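Local coordinates for gala protein type 1, 3 or 4 (Legionella pneumophila subsp. pneumophila, PDB 4XA9), which probably binds small GTPases and may activate their GTP hydrolysis through a leucine-rich-repeat scaffold, at residues D152-I162 with I177-Q187. Sequence-based numbering, arbitrary orientation.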
ATOM      1  N   ASP A 152      18.423  -7.575  -6.604  1.00 24.62           N
ATOM      2  CA  ASP A 152      19.404  -6.802  -7.357  1.00 26.42           C
ATOM      3  C   ASP A 152      19.441  -7.209  -8.825  1.00 28.89           C
ATOM      4  O   ASP A 152      19.448  -6.355  -9.711  1.00 31.75           O
ATOM      5  CB  ASP A 152      20.795  -6.964  -6.736  1.00 29.17           C
ATOM      6  CG  ASP A 152      20.906  -6.287  -5.386  1.00 31.56           C
ATOM      7  OD1 ASP A 152      20.413  -5.147  -5.251  1.00 30.28           O
ATOM      8  OD2 ASP A 152      21.467  -6.898  -4.456  1.00 33.98           O
ATOM      9  N   GLU A 153      19.466  -8.514  -9.075  1.00 29.67           N
ATOM     10  CA  GLU A 153      19.478  -9.040 -10.439  1.00 31.02           C
ATOM     11  C   GLU A 153      18.314  -8.466 -11.251  1.00 29.21           C
ATOM     12  O   GLU A 153      18.474  -8.075 -12.411  1.00 26.35           O
ATOM     13  CB  GLU A 153      19.420 -10.567 -10.412  1.00 36.02           C
ATOM     14  CG  GLU A 153      19.398 -11.216 -11.783  1.00 44.73           C
ATOM     15  CD  GLU A 153      19.470 -12.730 -11.715  1.00 52.02           C
ATOM     16  OE1 GLU A 153      20.155 -13.257 -10.810  1.00 54.83           O
ATOM     17  OE2 GLU A 153      18.836 -13.396 -12.560  1.00 54.57           O
ATOM     18  N   GLY A 154      17.148  -8.395 -10.619  1.00 25.95           N
ATOM     19  CA  GLY A 154      15.977  -7.811 -11.239  1.00 23.79           C
ATOM     20  C   GLY A 154      16.125  -6.367 -11.689  1.00 24.17           C
ATOM     21  O   GLY A 154      15.869  -6.053 -12.852  1.00 24.14           O
ATOM     22  N   VAL A 155      16.525  -5.482 -10.777  1.00 23.99           N
ATOM     23  CA  VAL A 155      16.603  -4.061 -11.096  1.00 23.30           C
ATOM     24  C   VAL A 155      17.841  -3.742 -11.938  1.00 25.67           C
ATOM     25  O   VAL A 155      17.887  -2.723 -12.628  1.00 25.56           O
ATOM     26  CB  VAL A 155      16.610  -3.182  -9.822  1.00 23.92           C
ATOM     27  CG1 VAL A 155      15.294  -3.333  -9.067  1.00 22.52           C
ATOM     28  CG2 VAL A 155      17.792  -3.511  -8.929  1.00 23.25           C
ATOM     29  N   ILE A 156      18.841  -4.615 -11.882  1.00 28.43           N
ATOM     30  CA  ILE A 156      19.996  -4.476 -12.759  1.00 27.49           C
ATOM     31  C   ILE A 156      19.538  -4.679 -14.204  1.00 27.75           C
ATOM     32  O   ILE A 156      19.931  -3.930 -15.098  1.00 29.54           O
ATOM     33  CB  ILE A 156      21.117  -5.467 -12.382  1.00 28.45           C
ATOM     34  CG1 ILE A 156      21.812  -4.997 -11.102  1.00 28.11           C
ATOM     35  CG2 ILE A 156      22.135  -5.590 -13.505  1.00 30.51           C
ATOM     36  CD1 ILE A 156      22.789  -5.994 -10.525  1.00 29.68           C
ATOM     37  N   ALA A 157      18.680  -5.670 -14.430  1.00 27.99           N
ATOM     38  CA  ALA A 157      18.116  -5.884 -15.759  1.00 25.93           C
ATOM     39  C   ALA A 157      17.285  -4.676 -16.179  1.00 24.56           C
ATOM     40  O   ALA A 157      17.443  -4.161 -17.285  1.00 26.95           O
ATOM     41  CB  ALA A 157      17.275  -7.151 -15.796  1.00 26.46           C
ATOM     42  N   LEU A 158      16.421  -4.210 -15.284  1.00 20.55           N
ATOM     43  CA  LEU A 158      15.582  -3.047 -15.565  1.00 19.55           C
ATOM     44  C   LEU A 158      16.408  -1.802 -15.880  1.00 22.95           C
ATOM     45  O   LEU A 158      16.014  -0.987 -16.715  1.00 25.33           O
ATOM     46  CB  LEU A 158      14.647  -2.762 -14.388  1.00 16.23           C
ATOM     47  CG  LEU A 158      13.541  -3.791 -14.131  1.00 20.52           C
ATOM     48  CD1 LEU A 158      12.837  -3.494 -12.811  1.00 21.33           C
ATOM     49  CD2 LEU A 158      12.537  -3.798 -15.280  1.00 22.77           C
ATOM     50  N   ALA A 159      17.555  -1.663 -15.218  1.00 22.13           N
ATOM     51  CA  ALA A 159      18.418  -0.504 -15.421  1.00 26.26           C
ATOM     52  C   ALA A 159      18.919  -0.415 -16.862  1.00 27.77           C
ATOM     53  O   ALA A 159      19.239   0.672 -17.347  1.00 27.22           O
ATOM     54  CB  ALA A 159      19.599  -0.545 -14.455  1.00 26.66           C
ATOM     55  N   SER A 160      18.979  -1.560 -17.536  1.00 28.84           N
ATOM     56  CA  SER A 160      19.469  -1.616 -18.912  1.00 34.32           C
ATOM     57  C   SER A 160      18.392  -1.223 -19.922  1.00 35.17           C
ATOM     58  O   SER A 160      18.698  -0.970 -21.087  1.00 34.67           O
ATOM     59  CB  SER A 160      19.995  -3.016 -19.248  1.00 35.01           C
ATOM     60  OG  SER A 160      18.959  -3.987 -19.201  1.00 35.59           O
ATOM     61  N   ASN A 161      17.134  -1.187 -19.481  1.00 30.59           N
ATOM     62  CA  ASN A 161      16.029  -0.817 -20.366  1.00 30.37           C
ATOM     63  C   ASN A 161      16.030   0.683 -20.637  1.00 32.87           C
ATOM     64  O   ASN A 161      15.647   1.485 -19.784  1.00 35.32           O
ATOM     65  CB  ASN A 161      14.677  -1.247 -19.778  1.00 28.85           C
ATOM     66  CG  ASN A 161      13.533  -1.125 -20.783  1.00 29.66           C
ATOM     67  OD1 ASN A 161      13.575  -0.291 -21.692  1.00 30.34           O
ATOM     68  ND2 ASN A 161      12.494  -1.940 -20.604  1.00 25.63           N
ATOM     69  N   ILE A 162      16.427   1.042 -21.852  1.00 30.06           N
ATOM     70  CA  ILE A 162      16.624   2.431 -22.245  1.00 31.36           C
ATOM     71  C   ILE A 162      15.310   3.217 -22.334  1.00 30.12           C
ATOM     72  O   ILE A 162      15.300   4.455 -22.302  1.00 29.59           O
ATOM     73  CB  ILE A 162      17.370   2.490 -23.602  1.00 39.06           C
ATOM     74  CG1 ILE A 162      18.519   3.492 -23.536  1.00 42.47           C
ATOM     75  CG2 ILE A 162      16.413   2.739 -24.764  1.00 36.91           C
ATOM     76  CD1 ILE A 162      19.689   2.989 -22.717  1.00 43.95           C
ATOM     77  N   ILE A 177      23.975  -2.957  -4.588  1.00 25.89           N
ATOM     78  CA  ILE A 177      24.342  -3.517  -5.884  1.00 29.73           C
ATOM     79  C   ILE A 177      23.359  -3.114  -6.980  1.00 30.61           C
ATOM     80  O   ILE A 177      23.754  -2.684  -8.068  1.00 27.60           O
ATOM     81  CB  ILE A 177      24.403  -5.055  -5.831  1.00 32.52           C
ATOM     82  CG1 ILE A 177      25.337  -5.516  -4.710  1.00 34.00           C
ATOM     83  CG2 ILE A 177      24.825  -5.624  -7.179  1.00 36.05           C
ATOM     84  CD1 ILE A 177      26.746  -5.013  -4.854  1.00 36.42           C
ATOM     85  N   GLY A 178      22.074  -3.270  -6.689  1.00 28.52           N
ATOM     86  CA  GLY A 178      21.043  -2.916  -7.647  1.00 25.97           C
ATOM     87  C   GLY A 178      20.899  -1.416  -7.780  1.00 24.07           C
ATOM     88  O   GLY A 178      20.757  -0.892  -8.883  1.00 23.84           O
ATOM     89  N   ALA A 179      20.943  -0.722  -6.649  1.00 28.51           N
ATOM     90  CA  ALA A 179      20.736   0.722  -6.634  1.00 26.55           C
ATOM     91  C   ALA A 179      21.831   1.445  -7.410  1.00 24.88           C
ATOM     92  O   ALA A 179      21.559   2.407  -8.128  1.00 28.50           O
ATOM     93  CB  ALA A 179      20.671   1.233  -5.203  1.00 24.41           C
ATOM     94  N   ILE A 180      23.067   0.976  -7.276  1.00 21.68           N
ATOM     95  CA  ILE A 180      24.181   1.585  -7.992  1.00 23.39           C
ATOM     96  C   ILE A 180      23.995   1.465  -9.508  1.00 24.94           C
ATOM     97  O   ILE A 180      24.253   2.417 -10.248  1.00 26.36           O
ATOM     98  CB  ILE A 180      25.528   0.968  -7.554  1.00 25.61           C
ATOM     99  CG1 ILE A 180      25.879   1.457  -6.149  1.00 25.55           C
ATOM    100  CG2 ILE A 180      26.646   1.357  -8.520  1.00 28.94           C
ATOM    101  CD1 ILE A 180      27.052   0.740  -5.505  1.00 26.17           C
ATOM    102  N   GLU A 181      23.515   0.317  -9.979  1.00 27.53           N
ATOM    103  CA  GLU A 181      23.299   0.152 -11.414  1.00 31.40           C
ATOM    104  C   GLU A 181      22.158   1.048 -11.904  1.00 29.36           C
ATOM    105  O   GLU A 181      22.230   1.617 -12.992  1.00 25.77           O
ATOM    106  CB  GLU A 181      23.027  -1.316 -11.757  1.00 35.30           C
ATOM    107  CG  GLU A 181      24.203  -2.224 -11.423  1.00 41.56           C
ATOM    108  CD  GLU A 181      25.523  -1.698 -11.973  1.00 46.29           C
ATOM    109  OE1 GLU A 181      25.590  -1.380 -13.182  1.00 47.56           O
ATOM    110  OE2 GLU A 181      26.488  -1.582 -11.185  1.00 46.39           O
ATOM    111  N   LEU A 182      21.117   1.192 -11.092  1.00 24.51           N
ATOM    112  CA  LEU A 182      20.047   2.130 -11.413  1.00 22.74           C
ATOM    113  C   LEU A 182      20.565   3.570 -11.428  1.00 22.07           C
ATOM    114  O   LEU A 182      20.140   4.384 -12.246  1.00 21.74           O
ATOM    115  CB  LEU A 182      18.892   1.991 -10.417  1.00 24.03           C
ATOM    116  CG  LEU A 182      18.001   0.763 -10.610  1.00 22.46           C
ATOM    117  CD1 LEU A 182      17.035   0.609  -9.444  1.00 23.85           C
ATOM    118  CD2 LEU A 182      17.237   0.855 -11.921  1.00 22.21           C
ATOM    119  N   ALA A 183      21.483   3.883 -10.520  1.00 23.13           N
ATOM    120  CA  ALA A 183      22.067   5.218 -10.467  1.00 24.61           C
ATOM    121  C   ALA A 183      22.850   5.530 -11.738  1.00 27.90           C
ATOM    122  O   ALA A 183      22.838   6.666 -12.218  1.00 31.30           O
ATOM    123  CB  ALA A 183      22.967   5.355  -9.246  1.00 22.68           C
ATOM    124  N   LYS A 184      23.524   4.517 -12.278  1.00 27.48           N
ATOM    125  CA  LYS A 184      24.331   4.681 -13.483  0.64 29.42           C
ATOM    126  C   LYS A 184      23.472   4.922 -14.725  1.00 32.54           C
ATOM    127  O   LYS A 184      23.948   5.484 -15.716  1.00 33.41           O
ATOM    128  CB  LYS A 184      25.230   3.458 -13.694  0.64 29.78           C
ATOM    129  CG  LYS A 184      26.334   3.315 -12.655  0.64 30.90           C
ATOM    130  CD  LYS A 184      27.201   2.089 -12.913  0.64 32.10           C
ATOM    131  CE  LYS A 184      28.302   1.973 -11.867  0.64 31.96           C
ATOM    132  NZ  LYS A 184      29.144   0.759 -12.064  0.64 33.74           N
ATOM    133  N   ASN A 185      22.211   4.489 -14.664  1.00 30.35           N
ATOM    134  CA  ASN A 185      21.247   4.699 -15.742  1.00 31.00           C
ATOM    135  C   ASN A 185      21.128   6.177 -16.099  1.00 30.51           C
ATOM    136  O   ASN A 185      21.066   7.027 -15.212  1.00 28.96           O
ATOM    137  CB  ASN A 185      19.874   4.147 -15.336  1.00 29.66           C
ATOM    138  CG  ASN A 185      18.802   4.417 -16.369  1.00 27.72           C
ATOM    139  OD1 ASN A 185      18.340   5.546 -16.512  1.00 28.20           O
ATOM    140  ND2 ASN A 185      18.366   3.370 -17.061  1.00 29.08           N
ATOM    141  N   ASN A 186      21.087   6.480 -17.394  1.00 31.86           N
ATOM    142  CA  ASN A 186      21.028   7.867 -17.849  1.00 33.40           C
ATOM    143  C   ASN A 186      19.701   8.284 -18.465  1.00 32.01           C
ATOM    144  O   ASN A 186      19.618   9.338 -19.087  1.00 33.05           O
ATOM    145  CB  ASN A 186      22.142   8.136 -18.863  1.00 40.00           C
ATOM    146  CG  ASN A 186      23.521   8.021 -18.255  1.00 47.07           C
ATOM    147  OD1 ASN A 186      23.964   8.913 -17.532  1.00 49.67           O
ATOM    148  ND2 ASN A 186      24.215   6.928 -18.557  1.00 50.02           N
ATOM    149  N   GLN A 187      18.659   7.473 -18.300  1.00 33.65           N
ATOM    150  CA  GLN A 187      17.360   7.814 -18.878  1.00 31.85           C
ATOM    151  C   GLN A 187      16.299   8.122 -17.823  1.00 30.18           C
ATOM    152  O   GLN A 187      15.434   8.973 -18.040  1.00 31.54           O
ATOM    153  CB  GLN A 187      16.861   6.689 -19.792  1.00 32.98           C
ATOM    154  CG  GLN A 187      17.659   6.533 -21.071  1.00 38.15           C
ATOM    155  CD  GLN A 187      18.954   5.788 -20.857  1.00 48.30           C
ATOM    156  OE1 GLN A 187      19.007   4.818 -20.097  1.00 52.77           O
ATOM    157  NE2 GLN A 187      20.012   6.238 -21.521  1.00 52.74           N
TER
HETATM  158  O   HOH W   1      16.149   3.672 -18.406  1.00 30.56           O
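Two successive, almost parallel helices on the outer layer of the solenoid pack closely, Val-155 and Ala-159 against Gly-178 and Leu-182, with Gly-178 and Ala-159 small enough to allow the approach. Their axes run 8.1 Å apart at 7°. The approach is tight at Gly-178, whose CA takes Val-155 CG2 at 3.5 Å; with chi1 at -64°, CG1 stands opposite the carbonyl carbon and CG2 is the methyl turned to the glycine. Leu-182 spans Val-155 and Ala-159, CD1 against Val-155 CB and CD2 3.7 Å from Ala-159 CB. On the outer side, Ile-156 CG1 lies across the bent aliphatic part of Glu-181, and its CD1 reaches Ile-177 CG2. This is the side-by-side stacking of helices along a leucine-rich-repeat solenoid, whose parallel strands form the other layer. Gly-178 N donates to Asp-152 OD1 (2.9 Å) from well above the carboxylate plane, at a bent 131°, while OD2 is hydrogen-bonded to Ser-175 OG. At the C-terminal end, Asn-185 ND2 makes a fairly straight bond to Ala-159 O (2.9 Å), nearly within its own amide plane, and a water links it to Asn-161 O. Asn-185 OD1 meanwhile accepts from Gln-187 N in an Asx turn, and beyond it Ile-162 CD1 rests against the Gln-187 amide, 3.3 Å from OE1.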